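Putative secreted lipase (Streptomyces sp. W007, PDB 5H6B) probably hydrolyses the ester bonds of triacylglycerols, as a secreted, thermostable lipase of the alpha/beta-hydrolase type. Local coordinates at residues 104-109 with 130-135; 118-123 with 185-190. All coordinates share one frame; numbering follows the deposited sequence.

Interaction 1: 104-109 with 130-135; sequences DLVGHS and ALVGIA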
ATOM      1  N   ASP A 104      -8.209  -6.530  -5.452  1.00 46.84           N
ATOM      2  CA  ASP A 104      -7.035  -6.722  -4.591  1.00 44.00           C
ATOM      3  C   ASP A 104      -6.325  -5.369  -4.413  1.00 44.35           C
ATOM      4  O   ASP A 104      -6.239  -4.591  -5.359  1.00 41.93           O
ATOM      5  CB  ASP A 104      -6.097  -7.781  -5.168  1.00 43.98           C
ATOM      6  CG  ASP A 104      -6.662  -9.201  -5.035  1.00 47.12           C
ATOM      7  OD1 ASP A 104      -7.319  -9.514  -4.018  1.00 46.38           O
ATOM      8  OD2 ASP A 104      -6.451 -10.025  -5.945  1.00 48.72           O
ATOM      9  N   LEU A 105      -5.855  -5.091  -3.195  1.00 44.89           N
ATOM     10  CA  LEU A 105      -5.212  -3.821  -2.848  1.00 44.23           C
ATOM     11  C   LEU A 105      -3.734  -4.028  -2.566  1.00 42.19           C
ATOM     12  O   LEU A 105      -3.373  -4.941  -1.828  1.00 38.81           O
ATOM     13  CB  LEU A 105      -5.889  -3.187  -1.625  1.00 46.27           C
ATOM     14  CG  LEU A 105      -7.039  -2.228  -1.932  1.00 49.86           C
ATOM     15  CD1 LEU A 105      -8.075  -2.870  -2.831  1.00 53.44           C
ATOM     16  CD2 LEU A 105      -7.686  -1.741  -0.648  1.00 53.51           C
ATOM     17  N   VAL A 106      -2.889  -3.192  -3.177  1.00 40.38           N
ATOM     18  CA  VAL A 106      -1.473  -3.133  -2.851  1.00 37.16           C
ATOM     19  C   VAL A 106      -1.141  -1.706  -2.433  1.00 37.43           C
ATOM     20  O   VAL A 106      -1.429  -0.764  -3.163  1.00 34.77           O
ATOM     21  CB  VAL A 106      -0.561  -3.549  -4.020  1.00 35.75           C
ATOM     22  CG1 VAL A 106       0.898  -3.532  -3.563  1.00 34.03           C
ATOM     23  CG2 VAL A 106      -0.935  -4.934  -4.541  1.00 38.61           C
ATOM     24  N   GLY A 107      -0.513  -1.562  -1.269  1.00 35.09           N
ATOM     25  CA  GLY A 107      -0.184  -0.256  -0.736  1.00 34.87           C
ATOM     26  C   GLY A 107       1.209  -0.141  -0.141  1.00 34.00           C
ATOM     27  O   GLY A 107       1.713  -1.072   0.481  1.00 35.37           O
ATOM     28  N   HIS A 108       1.813   1.025  -0.316  1.00 34.40           N
ATOM     29  CA  HIS A 108       3.150   1.313   0.198  1.00 33.54           C
ATOM     30  C   HIS A 108       3.040   2.265   1.368  1.00 32.61           C
ATOM     31  O   HIS A 108       2.406   3.324   1.241  1.00 29.61           O
ATOM     32  CB  HIS A 108       4.004   1.955  -0.906  1.00 33.75           C
ATOM     33  CG  HIS A 108       5.418   2.245  -0.490  1.00 34.92           C
ATOM     34  ND1 HIS A 108       6.210   3.173  -1.133  1.00 34.83           N
ATOM     35  CD2 HIS A 108       6.169   1.752   0.520  1.00 33.54           C
ATOM     36  CE1 HIS A 108       7.389   3.219  -0.544  1.00 34.02           C
ATOM     37  NE2 HIS A 108       7.387   2.371   0.462  1.00 32.18           N
ATOM     38  N   SER A 109       3.665   1.897   2.497  1.00 34.45           N
ATOM     39  CA  SER A 109       3.845   2.818   3.631  1.00 37.17           C
ATOM     40  C   SER A 109       2.481   3.228   4.189  1.00 36.22           C
ATOM     41  O   SER A 109       1.659   2.337   4.430  1.00 36.19           O
ATOM     42  CB  SER A 109       4.703   4.017   3.202  1.00 37.57           C
ATOM     43  OG  SER A 109       5.055   4.783   4.327  1.00 40.79           O
ATOM     44  N   ALA A 130      -7.760  -9.279  -1.000  1.00 46.40           N
ATOM     45  CA  ALA A 130      -6.405  -9.245  -0.462  1.00 43.05           C
ATOM     46  C   ALA A 130      -5.876  -7.819  -0.291  1.00 43.57           C
ATOM     47  O   ALA A 130      -6.146  -6.926  -1.107  1.00 42.65           O
ATOM     48  CB  ALA A 130      -5.456 -10.068  -1.329  1.00 42.28           C
ATOM     49  N   LEU A 131      -5.163  -7.616   0.816  1.00 40.78           N
ATOM     50  CA  LEU A 131      -4.457  -6.391   1.081  1.00 40.52           C
ATOM     51  C   LEU A 131      -2.989  -6.723   1.255  1.00 40.66           C
ATOM     52  O   LEU A 131      -2.603  -7.387   2.229  1.00 38.11           O
ATOM     53  CB  LEU A 131      -4.985  -5.707   2.345  1.00 40.01           C
ATOM     54  CG  LEU A 131      -4.208  -4.452   2.789  1.00 38.31           C
ATOM     55  CD1 LEU A 131      -4.086  -3.405   1.683  1.00 38.36           C
ATOM     56  CD2 LEU A 131      -4.843  -3.853   4.019  1.00 38.81           C
ATOM     57  N   VAL A 132      -2.180  -6.224   0.322  1.00 40.19           N
ATOM     58  CA  VAL A 132      -0.741  -6.365   0.356  1.00 36.85           C
ATOM     59  C   VAL A 132      -0.153  -5.028   0.752  1.00 36.85           C
ATOM     60  O   VAL A 132      -0.375  -4.023   0.077  1.00 37.25           O
ATOM     61  CB  VAL A 132      -0.207  -6.797  -1.014  1.00 37.53           C
ATOM     62  CG1 VAL A 132       1.281  -7.105  -0.943  1.00 37.00           C
ATOM     63  CG2 VAL A 132      -1.005  -7.996  -1.517  1.00 37.55           C
ATOM     64  N   GLY A 133       0.589  -5.035   1.858  1.00 37.00           N
ATOM     65  CA  GLY A 133       1.230  -3.863   2.415  1.00 35.93           C
ATOM     66  C   GLY A 133       2.730  -3.993   2.234  1.00 36.06           C
ATOM     67  O   GLY A 133       3.306  -5.010   2.604  1.00 34.87           O
ATOM     68  N   ILE A 134       3.350  -2.959   1.656  1.00 33.31           N
ATOM     69  CA  ILE A 134       4.783  -2.881   1.496  1.00 33.56           C
ATOM     70  C   ILE A 134       5.223  -1.768   2.428  1.00 32.67           C
ATOM     71  O   ILE A 134       4.763  -0.640   2.309  1.00 32.67           O
ATOM     72  CB  ILE A 134       5.192  -2.538   0.046  1.00 33.47           C
ATOM     73  CG1 ILE A 134       4.431  -3.400  -0.959  1.00 32.70           C
ATOM     74  CG2 ILE A 134       6.690  -2.734  -0.138  1.00 33.79           C
ATOM     75  CD1 ILE A 134       4.750  -3.074  -2.405  1.00 34.44           C
ATOM     76  N   ALA A 135       6.080  -2.120   3.375  1.00 32.09           N
ATOM     77  CA  ALA A 135       6.500  -1.243   4.453  1.00 33.04           C
ATOM     78  C   ALA A 135       5.358  -0.473   5.122  1.00 32.14           C
ATOM     79  O   ALA A 135       5.496   0.711   5.393  1.00 33.74           O
ATOM     80  CB  ALA A 135       7.594  -0.309   3.966  1.00 33.13           C
TER
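Leu105 and Val132 set the ladder between two neighbouring parallel strands: Leu105 N gives its hydrogen to Ala130 O at 2.8 Å, and Leu105 O receives that of Val132 N. The same alternation continues from Gly107, whose N binds Val132 O with an N-H...O angle of 161° and whose O accepts Ile134 N. The last rung passes beyond strand 104-108, Ser109 N reaching Ile134 O at 2.8 Å. Weaker CA-H...O contacts add a second donor to several of these carbonyls, as from Val106 CA to Val132 O at 3.3 Å. On its other side the strand bonds to the neighbouring one, Asp104 to Pro31 and Val33, Val106 to Val33 and Val35, and His108 to Val35.

With CG anti to the backbone N (chi1 -178°), the ring of His108 is carried on toward Ile134, and its CD2 edge meets Ile134 O in the ring plane at 3.3 Å. Both ring nitrogens have partners, NE2 the carbonyl O of His232 and ND1, weakly, Asn45. Asp104, though buried, is satisfied by a salt bridge to Arg30 and a hydrogen bond from Asn129.

Val106 CG2 lies 4.1 Å from Val132 CB, the two side chains side by side and pointing the same way, beta-branched residues well suited to a strand. Ser109, at positive phi (63°), fits the nucleophile elbow of alpha/beta-hydrolases; its OG bonds His232 NE2, consistent with a catalytic triad completed by Asp200.

On one face of the sheet Leu105 and Leu131 pack against helix 115-121, while on the other Val106, Val132 and Ile134 meet helix 240-250.

Interaction 2: 118-123 with 185-190; sequences YLKFLG and DTVPGV. With ZN (zinc ion), chain D.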
ATOM      1  N   TYR A 118     -10.594   1.491   5.906  1.00 44.01           N
ATOM      2  CA  TYR A 118     -11.660   1.196   4.945  1.00 44.36           C
ATOM      3  C   TYR A 118     -12.236  -0.199   5.197  1.00 46.95           C
ATOM      4  O   TYR A 118     -13.450  -0.365   5.228  1.00 48.03           O
ATOM      5  CB  TYR A 118     -11.103   1.352   3.530  1.00 41.99           C
ATOM      6  CG  TYR A 118     -11.844   0.709   2.382  1.00 40.90           C
ATOM      7  CD1 TYR A 118     -13.098   1.168   1.971  1.00 39.70           C
ATOM      8  CD2 TYR A 118     -11.242  -0.295   1.632  1.00 41.62           C
ATOM      9  CE1 TYR A 118     -13.751   0.600   0.891  1.00 37.27           C
ATOM     10  CE2 TYR A 118     -11.884  -0.859   0.548  1.00 41.99           C
ATOM     11  CZ  TYR A 118     -13.145  -0.412   0.187  1.00 39.62           C
ATOM     12  OH  TYR A 118     -13.754  -0.983  -0.899  1.00 42.03           O
ATOM     13  N   LEU A 119     -11.359  -1.180   5.403  1.00 45.00           N
ATOM     14  CA  LEU A 119     -11.781  -2.552   5.699  1.00 47.83           C
ATOM     15  C   LEU A 119     -12.593  -2.674   6.991  1.00 49.63           C
ATOM     16  O   LEU A 119     -13.562  -3.425   7.031  1.00 52.28           O
ATOM     17  CB  LEU A 119     -10.576  -3.494   5.795  1.00 46.54           C
ATOM     18  CG  LEU A 119      -9.790  -3.739   4.513  1.00 45.11           C
ATOM     19  CD1 LEU A 119      -8.627  -4.646   4.842  1.00 44.20           C
ATOM     20  CD2 LEU A 119     -10.677  -4.332   3.422  1.00 44.95           C
ATOM     21  N   LYS A 120     -12.187  -1.939   8.025  1.00 50.16           N
ATOM     22  CA  LYS A 120     -12.772  -2.063   9.359  1.00 47.21           C
ATOM     23  C   LYS A 120     -14.017  -1.210   9.571  1.00 51.37           C
ATOM     24  O   LYS A 120     -14.965  -1.674  10.203  1.00 52.01           O
ATOM     25  CB  LYS A 120     -11.743  -1.713  10.436  1.00 43.96           C
ATOM     26  CG  LYS A 120     -10.698  -2.790  10.653  1.00 42.65           C
ATOM     27  CD  LYS A 120      -9.641  -2.323  11.639  1.00 42.97           C
ATOM     28  CE  LYS A 120      -8.661  -3.435  11.958  1.00 42.00           C
ATOM     29  NZ  LYS A 120      -7.586  -2.985  12.888  1.00 41.78           N
ATOM     30  N   PHE A 121     -14.008   0.027   9.073  1.00 50.72           N
ATOM     31  CA  PHE A 121     -15.052   1.004   9.406  1.00 49.18           C
ATOM     32  C   PHE A 121     -15.939   1.470   8.254  1.00 51.22           C
ATOM     33  O   PHE A 121     -16.963   2.096   8.517  1.00 51.69           O
ATOM     34  CB  PHE A 121     -14.421   2.226  10.072  1.00 48.37           C
ATOM     35  CG  PHE A 121     -13.588   1.894  11.270  1.00 49.44           C
ATOM     36  CD1 PHE A 121     -14.170   1.318  12.398  1.00 49.11           C
ATOM     37  CD2 PHE A 121     -12.213   2.137  11.274  1.00 50.08           C
ATOM     38  CE1 PHE A 121     -13.398   1.003  13.513  1.00 47.20           C
ATOM     39  CE2 PHE A 121     -11.436   1.827  12.386  1.00 50.03           C
ATOM     40  CZ  PHE A 121     -12.031   1.253  13.507  1.00 50.14           C
ATOM     41  N   LEU A 122     -15.567   1.191   7.003  1.00 48.53           N
ATOM     42  CA  LEU A 122     -16.354   1.615   5.844  1.00 48.17           C
ATOM     43  C   LEU A 122     -16.824   0.434   4.996  1.00 47.52           C
ATOM     44  O   LEU A 122     -17.104   0.598   3.810  1.00 52.58           O
ATOM     45  CB  LEU A 122     -15.545   2.601   4.983  1.00 47.73           C
ATOM     46  CG  LEU A 122     -14.942   3.804   5.716  1.00 50.05           C
ATOM     47  CD1 LEU A 122     -14.136   4.636   4.736  1.00 51.77           C
ATOM     48  CD2 LEU A 122     -15.991   4.680   6.400  1.00 50.36           C
ATOM     49  N   GLY A 123     -16.921  -0.745   5.601  1.00 51.29           N
ATOM     50  CA  GLY A 123     -17.413  -1.942   4.909  1.00 51.78           C
ATOM     51  C   GLY A 123     -16.617  -2.450   3.714  1.00 54.58           C
ATOM     52  O   GLY A 123     -17.171  -3.119   2.833  1.00 52.05           O
ATOM     53  N   ASP A 185      -6.049  -6.718  14.348  1.00 48.69           N
ATOM     54  CA  ASP A 185      -5.504  -6.162  13.113  1.00 42.65           C
ATOM     55  C   ASP A 185      -6.340  -6.479  11.877  1.00 44.18           C
ATOM     56  O   ASP A 185      -6.411  -5.664  10.951  1.00 41.18           O
ATOM     57  CB  ASP A 185      -4.120  -6.727  12.860  1.00 40.55           C
ATOM     58  CG  ASP A 185      -3.117  -6.288  13.859  1.00 37.44           C
ATOM     59  OD1 ASP A 185      -3.443  -5.476  14.733  1.00 32.81           O
ATOM     60  OD2 ASP A 185      -1.978  -6.766  13.754  1.00 40.98           O
ATOM     61  N   THR A 186      -6.940  -7.668  11.852  1.00 44.57           N
ATOM     62  CA  THR A 186      -7.582  -8.166  10.648  1.00 45.40           C
ATOM     63  C   THR A 186      -9.101  -8.219  10.713  1.00 45.63           C
ATOM     64  O   THR A 186      -9.724  -8.082  11.755  1.00 43.05           O
ATOM     65  CB  THR A 186      -7.017  -9.538  10.223  1.00 46.13           C
ATOM     66  OG1 THR A 186      -7.201 -10.500  11.260  1.00 49.59           O
ATOM     67  CG2 THR A 186      -5.548  -9.416   9.924  1.00 47.16           C
ATOM     68  N   VAL A 187      -9.674  -8.382   9.537  1.00 46.82           N
ATOM     69  CA  VAL A 187     -11.095  -8.472   9.323  1.00 48.83           C
ATOM     70  C   VAL A 187     -11.250  -9.821   8.624  1.00 48.83           C
ATOM     71  O   VAL A 187     -10.425 -10.164   7.778  1.00 49.64           O
ATOM     72  CB  VAL A 187     -11.551  -7.243   8.481  1.00 50.83           C
ATOM     73  CG1 VAL A 187     -12.507  -7.599   7.346  1.00 53.34           C
ATOM     74  CG2 VAL A 187     -12.128  -6.165   9.394  1.00 50.59           C
ATOM     75  N   PRO A 188     -12.279 -10.611   8.992  1.00 54.33           N
ATOM     76  CA  PRO A 188     -12.462 -11.900   8.303  1.00 53.87           C
ATOM     77  C   PRO A 188     -12.882 -11.700   6.829  1.00 52.14           C
ATOM     78  O   PRO A 188     -13.528 -10.693   6.500  1.00 51.85           O
ATOM     79  CB  PRO A 188     -13.561 -12.599   9.133  1.00 52.86           C
ATOM     80  CG  PRO A 188     -14.315 -11.492   9.786  1.00 54.06           C
ATOM     81  CD  PRO A 188     -13.399 -10.305   9.911  1.00 53.34           C
ATOM     82  N   GLY A 189     -12.489 -12.640   5.971  1.00 51.37           N
ATOM     83  CA  GLY A 189     -12.728 -12.568   4.523  1.00 52.71           C
ATOM     84  C   GLY A 189     -11.539 -12.089   3.689  1.00 55.18           C
ATOM     85  O   GLY A 189     -11.574 -12.210   2.464  1.00 58.89           O
ATOM     86  N   VAL A 190     -10.488 -11.560   4.330  1.00 50.73           N
ATOM     87  CA  VAL A 190      -9.385 -10.894   3.614  1.00 48.36           C
ATOM     88  C   VAL A 190      -8.045 -11.592   3.848  1.00 46.80           C
ATOM     89  O   VAL A 190      -7.714 -11.967   4.980  1.00 47.52           O
ATOM     90  CB  VAL A 190      -9.281  -9.396   4.015  1.00 47.86           C
ATOM     91  CG1 VAL A 190      -8.183  -8.682   3.220  1.00 48.19           C
ATOM     92  CG2 VAL A 190     -10.625  -8.711   3.809  1.00 48.14           C
TER
HETATM   93 ZN    ZN D 303      -1.963  -4.970  15.937  1.00 43.02          ZN
HETATM   94  O   HOH W   1      -5.407  -2.901  11.145  1.00 37.39           O
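Lys120, near the end of helix 115-121, reaches across Val187 to Asp185 in the loop before strand 191-196. Its CB lies over the centre of the Phe121 ring, 3.9 Å above the plane. With CG anti to the carbonyl carbon (chi1 -75°), the side chain passes obliquely over that of Val187, Lys120 CG touching Val187 CG2 at 3.9 Å. Beyond CG the chain is fully extended, which carries CE to 3.3 Å from Asp185 O. At the tip, NZ donates to a water 2.8 Å away that in turn donates to Asp185 O. A lysine suits this place because its long apolar stem packs on valine while its ammonium group bonds the carbonyls of Leu180, in helix 175-181, and Gly184, and reaches Asp185 O through the water.

The side chain of Asp185 leaves the backbone away from the helix, and its OD1 binds zinc at 2.0 Å, with His139 as a second protein ligand; OD2 accepts the N-H of Asp212. Val187 opens a type II turn ending at Val190, with Gly189 at the positive phi of 100° that such a turn needs. Leu119 CD1 meets Val190 CG1 at 4.4 Å.

Leu119 also packs on Val128 of strand 128-134 and on Tyr192 of strand 191-196, lodging the helix against the sheet.

How the interactions relate
The centres of the two contacts lie about 14 Å apart, and their segments alternate along the chain: 104-109, 118-123, 130-135, then 185-190. Strand 103-108, helix 115-121 and strand 128-134 follow in that order, a beta-alpha-beta crossover whose two strands pair in interaction 1 and whose helix supplies one side of interaction 2. The two meet directly, Leu131 CD2 packing on Leu119 CD1 at 4.0 Å, while Val190 lies against Ala130 and Leu131 just before strand 191-196 begins. Interaction 1 thus sits in the centre of the parallel sheet with the probable nucleophile, and interaction 2 joins the helix packed on one face of the sheet to a zinc-binding loop nearer the surface.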